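Melanin biosynthesis protein TyrA, putative (Shewanella oneidensis, PDB 2IIZ) binds heme b and probably acts as a peroxidase of the dye-decolorizing (DyP) type. Local coordinates at residues P80-P85 with G178-V183; P87-G92 with K270-M275; F258-T261 with H267-K270. All blocks are in the same frame, centred on the assembly; numbering follows the deposited sequence.

In the fold
The three contacts form a continuous run from the loop before strand 89-91 to the heme. Contact 1 ties the turn at 80-83 to Tyr180 of strand 179-188, contact 2 carries the same connection onward to helix 266-276, and contact 3 seats that helix on strand 254-262, which neighbours 179-188 in the large sheet. Centres of contacts 1 and 3 lie about 10 Å apart, those of 2 and 3 about 11 Å, and those of 1 and 2 about 17 Å. His182 touches Phe268 and joins contacts 1 and 3. Contacts 2 and 3 both touch the heme, whereas the Tyr180 side chain stays about 12 Å from it.

Contact 1. Residues P80-P85 with G178-V183; sequences PEMLKP and GSYIHV
Residues Pro80 to Leu83 make a type I beta turn that faces Tyr180 near the start of strand 179-188, with the CA atoms of Leu83 and Tyr180 7.6 Å apart. The turn's own closure is weak, 3.4 Å from Leu83 N to Pro80 O, and the Tyr180 hydroxyl supplies an additional tie. Met82 N donates to Tyr180 OH at 3.0 Å with an N-H...O angle of 159°, so a backbone N-H in the body of the turn is gripped by a side chain from the sheet. Tyr180 CG stands anti to its carbonyl carbon (chi1 -69°), which sends the ring out from the strand to the loop. Pro80 CB lies 3.4 Å from Tyr180 OH, and Met82, a selenomethionine, adds its CB at 3.9 Å from Tyr180 CZ, its chain crossing the tyrosine at about a right angle. Leu83 CB meets the ring edge in plane, 4.0 Å from Tyr180 CE1. Glu81 N bonds instead to Asp172. Trp71 of helix 71-74 packs on Pro80 and Leu83, while Phe300 of the adjoining strand 291-301 meets the Tyr180 ring edge-to-face and also touches Pro80.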
loop_
_atom_site.group_PDB
_atom_site.type_symbol
_atom_site.label_atom_id
_atom_site.label_comp_id
_atom_site.label_asym_id
_atom_site.label_seq_id
_atom_site.Cartn_x
_atom_site.Cartn_y
_atom_site.Cartn_z
ATOM N N PRO A 80 -8.586 -27.109 -19.352
ATOM C CA PRO A 80 -7.183 -27.485 -19.246
ATOM C C PRO A 80 -7.061 -28.900 -18.683
ATOM O O PRO A 80 -7.761 -29.251 -17.729
ATOM C CB PRO A 80 -6.599 -26.465 -18.249
ATOM C CG PRO A 80 -7.536 -25.324 -18.237
ATOM C CD PRO A 80 -8.885 -25.850 -18.646
ATOM N N GLU A 81 -6.177 -29.693 -19.284
ATOM C CA GLU A 81 -6.045 -31.117 -18.994
ATOM C C GLU A 81 -5.914 -31.415 -17.494
ATOM O O GLU A 81 -6.596 -32.292 -16.963
ATOM C CB GLU A 81 -4.828 -31.678 -19.747
ATOM C CG GLU A 81 -4.645 -33.191 -19.607
ATOM C CD GLU A 81 -3.387 -33.721 -20.289
ATOM O OE1 GLU A 81 -2.363 -32.994 -20.365
ATOM O OE2 GLU A 81 -3.436 -34.886 -20.751
HETATM N N MSE A 82 -5.039 -30.676 -16.821
HETATM C CA MSE A 82 -4.630 -31.020 -15.458
HETATM C C MSE A 82 -5.236 -30.153 -14.358
HETATM O O MSE A 82 -4.853 -30.279 -13.197
HETATM C CB MSE A 82 -3.107 -30.972 -15.369
HETATM C CG MSE A 82 -2.439 -31.883 -16.387
HETATM SE SE MSE A 82 -0.552 -32.025 -16.081
HETATM C CE MSE A 82 -0.624 -33.116 -14.443
ATOM N N LEU A 83 -6.182 -29.287 -14.707
ATOM C CA LEU A 83 -6.686 -28.287 -13.760
ATOM C C LEU A 83 -7.457 -28.888 -12.578
ATOM O O LEU A 83 -8.356 -29.711 -12.754
ATOM C CB LEU A 83 -7.573 -27.266 -14.485
ATOM C CG LEU A 83 -8.113 -26.108 -13.641
ATOM C CD1 LEU A 83 -6.979 -25.301 -13.059
ATOM C CD2 LEU A 83 -9.040 -25.223 -14.456
ATOM N N LYS A 84 -7.089 -28.459 -11.372
ATOM C CA LYS A 84 -7.701 -28.950 -10.148
ATOM C C LYS A 84 -7.504 -27.974 -8.977
ATOM O O LYS A 84 -6.682 -27.036 -9.064
ATOM C CB LYS A 84 -7.146 -30.342 -9.801
ATOM C CG LYS A 84 -5.646 -30.413 -9.490
ATOM C CD LYS A 84 -5.201 -31.890 -9.425
ATOM C CE LYS A 84 -3.729 -32.028 -9.044
ATOM N N PRO A 85 -8.262 -28.199 -7.876
ATOM C CA PRO A 85 -8.212 -27.280 -6.738
ATOM C C PRO A 85 -6.848 -27.244 -6.044
ATOM O O PRO A 85 -5.975 -28.057 -6.339
ATOM C CB PRO A 85 -9.297 -27.809 -5.802
ATOM C CG PRO A 85 -10.142 -28.766 -6.649
ATOM C CD PRO A 85 -9.205 -29.317 -7.647
ATOM N N GLY A 178 -1.248 -20.841 -22.030
ATOM C CA GLY A 178 -1.778 -20.671 -20.678
ATOM C C GLY A 178 -0.829 -21.213 -19.636
ATOM O O GLY A 178 0.065 -21.984 -19.958
ATOM N N SER A 179 -1.028 -20.803 -18.382
ATOM C CA SER A 179 -0.196 -21.267 -17.260
ATOM C C SER A 179 -1.032 -21.732 -16.042
ATOM O O SER A 179 -2.132 -21.229 -15.787
ATOM C CB SER A 179 0.769 -20.135 -16.860
ATOM O OG SER A 179 1.700 -20.542 -15.885
ATOM N N TYR A 180 -0.506 -22.697 -15.292
ATOM C CA TYR A 180 -1.151 -23.124 -14.044
ATOM C C TYR A 180 -0.614 -22.292 -12.888
ATOM O O TYR A 180 0.601 -22.243 -12.645
ATOM C CB TYR A 180 -0.951 -24.618 -13.781
ATOM C CG TYR A 180 -1.704 -25.529 -14.742
ATOM C CD1 TYR A 180 -3.044 -25.841 -14.540
ATOM C CD2 TYR A 180 -1.071 -26.080 -15.851
ATOM C CE1 TYR A 180 -3.737 -26.688 -15.433
ATOM C CE2 TYR A 180 -1.745 -26.915 -16.735
ATOM C CZ TYR A 180 -3.077 -27.219 -16.530
ATOM O OH TYR A 180 -3.734 -28.059 -17.425
ATOM N N ILE A 181 -1.520 -21.638 -12.173
ATOM C CA ILE A 181 -1.125 -20.666 -11.169
ATOM C C ILE A 181 -1.573 -21.074 -9.769
ATOM O O ILE A 181 -2.686 -21.523 -9.580
ATOM C CB ILE A 181 -1.659 -19.273 -11.570
ATOM C CG1 ILE A 181 -1.064 -18.931 -12.948
ATOM C CG2 ILE A 181 -1.326 -18.213 -10.509
ATOM C CD1 ILE A 181 -1.258 -17.537 -13.393
ATOM N N HIS A 182 -0.688 -20.920 -8.789
ATOM C CA HIS A 182 -1.030 -21.190 -7.398
ATOM C C HIS A 182 -0.554 -20.017 -6.552
ATOM O O HIS A 182 0.550 -19.492 -6.755
ATOM C CB HIS A 182 -0.373 -22.465 -6.902
ATOM C CG HIS A 182 -0.879 -23.710 -7.569
ATOM N ND1 HIS A 182 -0.252 -24.278 -8.654
ATOM C CD2 HIS A 182 -1.953 -24.492 -7.304
ATOM C CE1 HIS A 182 -0.917 -25.359 -9.031
ATOM N NE2 HIS A 182 -1.954 -25.511 -8.229
ATOM N N VAL A 183 -1.389 -19.616 -5.603
ATOM C CA VAL A 183 -1.125 -18.443 -4.804
ATOM C C VAL A 183 -1.250 -18.838 -3.327
ATOM O O VAL A 183 -2.255 -19.452 -2.914
ATOM C CB VAL A 183 -2.115 -17.340 -5.187
ATOM C CG1 VAL A 183 -1.837 -16.059 -4.434
ATOM C CG2 VAL A 183 -2.075 -17.102 -6.699
#

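Contact 2. Residues P87-G92 with K270-M275; sequences PAMQEG and KMLHSM. With HEM (protoporphyrin IX containing Fe), chain C.
The selenium of Met89, a selenomethionine, overlaps the backbone of helix 266-276 at His273, lying 3.5 Å from His273 CA. Met89 CG sits between its own backbone N and carbonyl carbon (chi1 46°), and the chain, extended through chi2, bends at chi3, which brings CE round to Leu272: Met89 CE and Leu272 CD2 are 3.9 Å apart. Met89 CG approaches that same methyl, so the two side chains pass at a slant and Leu272 CD2 nests against the selenoether chain. The approach to the imidazole is looser, the selenium standing 5.4 Å from the His273 ring centroid and 55° off its normal, an oblique approach. No hydrogen bond crosses this interface; the remaining touch is Pro87 O beside Leu272 CD2 at 4.1 Å.

The helix is two-sided here. Away from Met89, two further selenomethionines one turn apart reach the heme. The Met271 chain runs extended beyond CG and ends with CE 3.3 Å from the heme methyl CMD, whereas Met275 bends to place its SE 3.6 Å from heme C2C. This stretch of helix thus forms part of the wall of the heme pocket, with Pro87 and Met89 packed on a different side of the helix from the heme-facing selenomethionines.

Strand 89-91 pairs with strand 94-96 in a small antiparallel sheet, and Phe277, just beyond the helix, touches Met89 and Glu91. Leu272 also packs on Gln184 and Tyr186, fitting the helix to strand 179-188 of the large sheet.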
loop_
_atom_site.group_PDB
_atom_site.type_symbol
_atom_site.label_atom_id
_atom_site.label_comp_id
_atom_site.label_asym_id
_atom_site.label_seq_id
_atom_site.Cartn_x
_atom_site.Cartn_y
_atom_site.Cartn_z
ATOM N N PRO A 87 -3.977 -27.956 -3.655
ATOM C CA PRO A 87 -3.737 -29.230 -2.989
ATOM C C PRO A 87 -3.508 -29.055 -1.467
ATOM O O PRO A 87 -2.369 -29.046 -0.988
ATOM C CB PRO A 87 -2.495 -29.751 -3.719
ATOM C CG PRO A 87 -1.714 -28.479 -4.024
ATOM C CD PRO A 87 -2.739 -27.404 -4.249
ATOM N N ALA A 88 -4.602 -28.917 -0.722
ATOM C CA ALA A 88 -4.536 -28.735 0.729
ATOM C C ALA A 88 -3.618 -29.774 1.368
ATOM O O ALA A 88 -3.666 -30.957 1.022
ATOM C CB ALA A 88 -5.949 -28.838 1.351
HETATM N N MSE A 89 -2.785 -29.336 2.301
HETATM C CA MSE A 89 -2.039 -30.289 3.111
HETATM C C MSE A 89 -1.569 -29.691 4.436
HETATM O O MSE A 89 -1.511 -28.472 4.606
HETATM C CB MSE A 89 -0.877 -30.896 2.310
HETATM C CG MSE A 89 -0.032 -29.908 1.531
HETATM SE SE MSE A 89 1.397 -30.797 0.550
HETATM C CE MSE A 89 0.600 -30.887 -1.224
ATOM N N GLN A 90 -1.241 -30.581 5.366
ATOM C CA GLN A 90 -0.984 -30.214 6.749
ATOM C C GLN A 90 -0.232 -31.320 7.497
ATOM O O GLN A 90 -0.617 -32.493 7.423
ATOM C CB GLN A 90 -2.319 -29.950 7.456
ATOM C CG GLN A 90 -2.259 -29.928 8.980
ATOM C CD GLN A 90 -3.547 -29.414 9.599
ATOM O OE1 GLN A 90 -4.590 -30.067 9.508
ATOM N NE2 GLN A 90 -3.483 -28.236 10.231
ATOM N N GLU A 91 0.832 -30.943 8.210
ATOM C CA GLU A 91 1.434 -31.819 9.221
ATOM C C GLU A 91 1.964 -30.970 10.371
ATOM O O GLU A 91 2.673 -29.989 10.143
ATOM C CB GLU A 91 2.550 -32.674 8.618
ATOM C CG GLU A 91 3.087 -33.740 9.556
ATOM C CD GLU A 91 3.904 -34.813 8.834
ATOM O OE1 GLU A 91 5.066 -34.530 8.427
ATOM O OE2 GLU A 91 3.372 -35.943 8.683
ATOM N N GLY A 92 1.615 -31.344 11.601
ATOM C CA GLY A 92 1.903 -30.506 12.768
ATOM C C GLY A 92 1.369 -29.091 12.604
ATOM O O GLY A 92 0.231 -28.907 12.165
ATOM N N LYS A 270 4.339 -31.187 -5.730
ATOM C CA LYS A 270 5.494 -31.951 -5.308
ATOM C C LYS A 270 6.443 -31.130 -4.410
ATOM O O LYS A 270 6.944 -31.641 -3.408
ATOM C CB LYS A 270 6.218 -32.487 -6.541
ATOM C CG LYS A 270 5.478 -33.646 -7.225
ATOM C CD LYS A 270 5.938 -33.848 -8.665
ATOM C CE LYS A 270 5.751 -35.315 -9.133
ATOM N NZ LYS A 270 4.481 -35.910 -8.627
HETATM N N MSE A 271 6.680 -29.867 -4.763
HETATM C CA MSE A 271 7.524 -28.987 -3.933
HETATM C C MSE A 271 6.894 -28.754 -2.580
HETATM O O MSE A 271 7.565 -28.848 -1.570
HETATM C CB MSE A 271 7.769 -27.631 -4.602
HETATM C CG MSE A 271 8.852 -27.675 -5.652
HETATM SE SE MSE A 271 8.762 -26.189 -6.895
HETATM C CE MSE A 271 10.199 -26.604 -7.972
ATOM N N LEU A 272 5.602 -28.454 -2.565
ATOM C CA LEU A 272 4.904 -28.162 -1.329
ATOM C C LEU A 272 4.859 -29.392 -0.416
ATOM O O LEU A 272 5.065 -29.295 0.796
ATOM C CB LEU A 272 3.508 -27.693 -1.644
ATOM C CG LEU A 272 2.693 -27.202 -0.458
ATOM C CD1 LEU A 272 3.251 -25.883 0.051
ATOM C CD2 LEU A 272 1.186 -27.079 -0.833
ATOM N N HIS A 273 4.591 -30.549 -0.999
ATOM C CA HIS A 273 4.630 -31.791 -0.239
ATOM C C HIS A 273 6.012 -31.947 0.404
ATOM O O HIS A 273 6.124 -32.107 1.622
ATOM C CB HIS A 273 4.297 -32.960 -1.158
ATOM C CG HIS A 273 4.287 -34.284 -0.478
ATOM N ND1 HIS A 273 5.410 -34.821 0.115
ATOM C CD2 HIS A 273 3.295 -35.188 -0.305
ATOM C CE1 HIS A 273 5.106 -36.000 0.629
ATOM N NE2 HIS A 273 3.829 -36.245 0.388
ATOM N N SER A 274 7.060 -31.886 -0.412
ATOM C CA SER A 274 8.435 -31.924 0.094
ATOM C C SER A 274 8.719 -30.902 1.207
ATOM O O SER A 274 9.532 -31.180 2.091
ATOM C CB SER A 274 9.438 -31.735 -1.042
ATOM O OG SER A 274 10.702 -31.393 -0.518
HETATM N N MSE A 275 8.065 -29.735 1.167
HETATM C CA MSE A 275 8.220 -28.744 2.237
HETATM C C MSE A 275 7.479 -29.127 3.518
HETATM O O MSE A 275 8.047 -29.074 4.601
HETATM C CB MSE A 275 7.707 -27.367 1.802
HETATM C CG MSE A 275 8.423 -26.750 0.618
HETATM SE SE MSE A 275 7.773 -25.000 0.216
HETATM C CE MSE A 275 7.399 -24.316 1.886
HETATM C CHA HEM C . 14.118 -20.667 -3.541
HETATM C CHB HEM C . 12.107 -17.874 -0.171
HETATM C CHC HEM C . 8.014 -20.330 -0.478
HETATM C CHD HEM C . 9.791 -22.761 -4.211
HETATM C C1A HEM C . 13.940 -19.714 -2.573
HETATM C C2A HEM C . 14.963 -18.811 -2.090
HETATM C C3A HEM C . 14.384 -18.040 -1.152
HETATM C C4A HEM C . 13.005 -18.434 -1.032
HETATM C CMA HEM C . 15.034 -16.921 -0.322
HETATM C CAA HEM C . 16.430 -18.771 -2.584
HETATM C CBA HEM C . 16.616 -17.790 -3.759
HETATM C CGA HEM C . 16.116 -18.389 -5.055
HETATM O O1A HEM C . 15.035 -17.964 -5.561
HETATM O O2A HEM C . 16.795 -19.298 -5.605
HETATM C C1B HEM C . 10.838 -18.312 0.042
HETATM C C2B HEM C . 9.928 -17.759 1.023
HETATM C C3B HEM C . 8.784 -18.447 0.935
HETATM C C4B HEM C . 8.955 -19.438 -0.100
HETATM C CMB HEM C . 10.299 -16.585 1.958
HETATM C CAB HEM C . 7.478 -18.294 1.730
HETATM C CBB HEM C . 7.495 -17.938 3.007
HETATM C C1C HEM C . 8.162 -21.213 -1.501
HETATM C C2C HEM C . 7.164 -22.175 -1.887
HETATM C C3C HEM C . 7.650 -22.858 -2.927
HETATM C C4C HEM C . 8.968 -22.327 -3.215
HETATM C CMC HEM C . 5.814 -22.315 -1.165
HETATM C CAC HEM C . 6.992 -24.003 -3.721
HETATM C CBC HEM C . 5.785 -24.520 -3.452
HETATM C C1D HEM C . 11.101 -22.412 -4.396
HETATM C C2D HEM C . 11.926 -22.899 -5.469
HETATM C C3D HEM C . 13.280 -22.247 -5.260
HETATM C C4D HEM C . 13.126 -21.434 -4.082
HETATM C CMD HEM C . 11.512 -23.885 -6.583
HETATM C CAD HEM C . 14.556 -22.406 -6.102
HETATM C CBD HEM C . 15.421 -23.463 -5.435
HETATM C CGD HEM C . 16.555 -23.921 -6.321
HETATM O O1D HEM C . 17.728 -23.525 -6.039
HETATM O O2D HEM C . 16.279 -24.674 -7.291
HETATM N NA HEM C . 12.752 -19.464 -1.910
HETATM N NB HEM C . 10.214 -19.339 -0.634
HETATM N NC HEM C . 9.258 -21.316 -2.325
HETATM N ND HEM C . 11.835 -21.553 -3.600
HETATM FE FE HEM C . 11.084 -20.534 -1.961
#

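Contact 3. Residues F258-T261 with H267-K270; sequences FIST and HFEK. With HEM (protoporphyrin IX containing Fe), chain C.
The heme pocket of this DyP-type peroxidase is lined here by two phenylalanines, Phe258 on strand 254-262 and Phe268 on helix 266-276. Phe258 turns one face to the porphyrin, with heme C2C 3.2 Å above the ring plane and displaced toward the rim. Its CZ comes within 3.3 Å of heme C3C, so the CD1-CE1-CZ side of the phenyl group lies over one pyrrole of the macrocycle. With CG anti to the backbone N (chi1 -177°), the ring is carried from the strand to the heme. The opposite side of the ring, at CE2, meets the helix: Phe258 CE2 lies 3.7 Å from Phe268 CE1, arriving at the edge of the Phe268 ring close to its plane. The two side chains slide past each other in opposite directions, and their meeting is apolar.

Strand 254-262, helix 266-276 and strand 291-301 make a beta-alpha-beta crossover that passes over the intervening strand 179-188, in keeping with the dimeric alpha-beta barrel clan to which the domain belongs. Within it, Ser260 faces the helix at the point where the CA atoms of Ser260 and Phe268 approach to 6.8 Å, and its OG stands 3.8 Å from Phe268 CB. Replacing Phe258 with an alanine here is likely to leave the pyrrole without its aromatic cover on this side and to open a gap beside the Phe268 ring edge.

Phe268 touches the cofactor as well, its CD1 3.2 Å from the vinyl carbon CBC of the heme. Its ring is stacked with that of His182, on the strand next to 254-262. Arg243, which hydrogen-bonds the heme, has its side chain about 4 Å from that of Phe258.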
loop_
_atom_site.group_PDB
_atom_site.type_symbol
_atom_site.label_atom_id
_atom_site.label_comp_id
_atom_site.label_asym_id
_atom_site.label_seq_id
_atom_site.Cartn_x
_atom_site.Cartn_y
_atom_site.Cartn_z
ATOM N N PHE A 258 3.209 -15.528 -2.251
ATOM C CA PHE A 258 3.780 -16.546 -3.081
ATOM C C PHE A 258 2.921 -16.879 -4.277
ATOM O O PHE A 258 1.739 -17.222 -4.137
ATOM C CB PHE A 258 4.043 -17.835 -2.327
ATOM C CG PHE A 258 4.690 -18.849 -3.180
ATOM C CD1 PHE A 258 6.065 -18.883 -3.293
ATOM C CD2 PHE A 258 3.924 -19.760 -3.893
ATOM C CE1 PHE A 258 6.692 -19.824 -4.092
ATOM C CE2 PHE A 258 4.532 -20.715 -4.702
ATOM C CZ PHE A 258 5.927 -20.751 -4.806
ATOM N N ILE A 259 3.536 -16.790 -5.454
ATOM C CA ILE A 259 2.867 -17.093 -6.701
ATOM C C ILE A 259 3.718 -18.045 -7.523
ATOM O O ILE A 259 4.853 -17.728 -7.831
ATOM C CB ILE A 259 2.598 -15.811 -7.500
ATOM C CG1 ILE A 259 1.845 -14.792 -6.600
ATOM C CG2 ILE A 259 1.835 -16.146 -8.780
ATOM C CD1 ILE A 259 1.368 -13.559 -7.298
ATOM N N SER A 260 3.164 -19.208 -7.865
ATOM C CA SER A 260 3.810 -20.139 -8.786
ATOM C C SER A 260 3.118 -20.136 -10.148
ATOM O O SER A 260 1.896 -20.076 -10.224
ATOM C CB SER A 260 3.780 -21.545 -8.232
ATOM O OG SER A 260 4.196 -22.499 -9.213
ATOM N N THR A 261 3.915 -20.207 -11.217
ATOM C CA THR A 261 3.413 -20.259 -12.588
ATOM C C THR A 261 4.123 -21.394 -13.298
ATOM O O THR A 261 5.341 -21.505 -13.213
ATOM C CB THR A 261 3.679 -18.953 -13.345
ATOM O OG1 THR A 261 5.082 -18.820 -13.620
ATOM C CG2 THR A 261 3.207 -17.738 -12.545
ATOM N N HIS A 267 4.132 -29.734 -10.350
ATOM C CA HIS A 267 5.434 -29.213 -9.934
ATOM C C HIS A 267 5.361 -28.486 -8.591
ATOM O O HIS A 267 6.053 -28.863 -7.647
ATOM C CB HIS A 267 6.013 -28.305 -11.008
ATOM C CG HIS A 267 6.552 -29.051 -12.180
ATOM N ND1 HIS A 267 7.375 -28.466 -13.115
ATOM C CD2 HIS A 267 6.392 -30.343 -12.565
ATOM C CE1 HIS A 267 7.696 -29.363 -14.032
ATOM N NE2 HIS A 267 7.112 -30.511 -13.723
ATOM N N PHE A 268 4.522 -27.455 -8.503
ATOM C CA PHE A 268 4.280 -26.766 -7.217
ATOM C C PHE A 268 3.875 -27.764 -6.119
ATOM O O PHE A 268 4.328 -27.656 -4.993
ATOM C CB PHE A 268 3.197 -25.707 -7.384
ATOM C CG PHE A 268 2.578 -25.234 -6.078
ATOM C CD1 PHE A 268 3.170 -24.231 -5.335
ATOM C CD2 PHE A 268 1.393 -25.793 -5.606
ATOM C CE1 PHE A 268 2.597 -23.797 -4.140
ATOM C CE2 PHE A 268 0.823 -25.359 -4.415
ATOM C CZ PHE A 268 1.428 -24.362 -3.689
ATOM N N GLU A 269 3.025 -28.732 -6.455
ATOM C CA GLU A 269 2.498 -29.665 -5.449
ATOM C C GLU A 269 3.594 -30.536 -4.855
ATOM O O GLU A 269 3.759 -30.615 -3.630
ATOM C CB GLU A 269 1.394 -30.555 -6.027
ATOM C CG GLU A 269 0.625 -31.301 -4.946
ATOM C CD GLU A 269 -0.400 -32.294 -5.501
ATOM O OE1 GLU A 269 -1.126 -31.949 -6.457
ATOM O OE2 GLU A 269 -0.476 -33.427 -4.968
ATOM N N LYS A 270 4.339 -31.187 -5.730
ATOM C CA LYS A 270 5.494 -31.951 -5.308
ATOM C C LYS A 270 6.443 -31.130 -4.410
ATOM O O LYS A 270 6.944 -31.641 -3.408
ATOM C CB LYS A 270 6.218 -32.487 -6.541
ATOM C CG LYS A 270 5.478 -33.646 -7.225
ATOM C CD LYS A 270 5.938 -33.848 -8.665
ATOM C CE LYS A 270 5.751 -35.315 -9.133
ATOM N NZ LYS A 270 4.481 -35.910 -8.627
HETATM C CHA HEM C . 14.118 -20.667 -3.541
HETATM C CHB HEM C . 12.107 -17.874 -0.171
HETATM C CHC HEM C . 8.014 -20.330 -0.478
HETATM C CHD HEM C . 9.791 -22.761 -4.211
HETATM C C1A HEM C . 13.940 -19.714 -2.573
HETATM C C2A HEM C . 14.963 -18.811 -2.090
HETATM C C3A HEM C . 14.384 -18.040 -1.152
HETATM C C4A HEM C . 13.005 -18.434 -1.032
HETATM C CMA HEM C . 15.034 -16.921 -0.322
HETATM C CAA HEM C . 16.430 -18.771 -2.584
HETATM C CBA HEM C . 16.616 -17.790 -3.759
HETATM C CGA HEM C . 16.116 -18.389 -5.055
HETATM O O1A HEM C . 15.035 -17.964 -5.561
HETATM O O2A HEM C . 16.795 -19.298 -5.605
HETATM C C1B HEM C . 10.838 -18.312 0.042
HETATM C C2B HEM C . 9.928 -17.759 1.023
HETATM C C3B HEM C . 8.784 -18.447 0.935
HETATM C C4B HEM C . 8.955 -19.438 -0.100
HETATM C CMB HEM C . 10.299 -16.585 1.958
HETATM C CAB HEM C . 7.478 -18.294 1.730
HETATM C CBB HEM C . 7.495 -17.938 3.007
HETATM C C1C HEM C . 8.162 -21.213 -1.501
HETATM C C2C HEM C . 7.164 -22.175 -1.887
HETATM C C3C HEM C . 7.650 -22.858 -2.927
HETATM C C4C HEM C . 8.968 -22.327 -3.215
HETATM C CMC HEM C . 5.814 -22.315 -1.165
HETATM C CAC HEM C . 6.992 -24.003 -3.721
HETATM C CBC HEM C . 5.785 -24.520 -3.452
HETATM C C1D HEM C . 11.101 -22.412 -4.396
HETATM C C2D HEM C . 11.926 -22.899 -5.469
HETATM C C3D HEM C . 13.280 -22.247 -5.260
HETATM C C4D HEM C . 13.126 -21.434 -4.082
HETATM C CMD HEM C . 11.512 -23.885 -6.583
HETATM C CAD HEM C . 14.556 -22.406 -6.102
HETATM C CBD HEM C . 15.421 -23.463 -5.435
HETATM C CGD HEM C . 16.555 -23.921 -6.321
HETATM O O1D HEM C . 17.728 -23.525 -6.039
HETATM O O2D HEM C . 16.279 -24.674 -7.291
HETATM N NA HEM C . 12.752 -19.464 -1.910
HETATM N NB HEM C . 10.214 -19.339 -0.634
HETATM N NC HEM C . 9.258 -21.316 -2.325
HETATM N ND HEM C . 11.835 -21.553 -3.600
HETATM FE FE HEM C . 11.084 -20.534 -1.961
#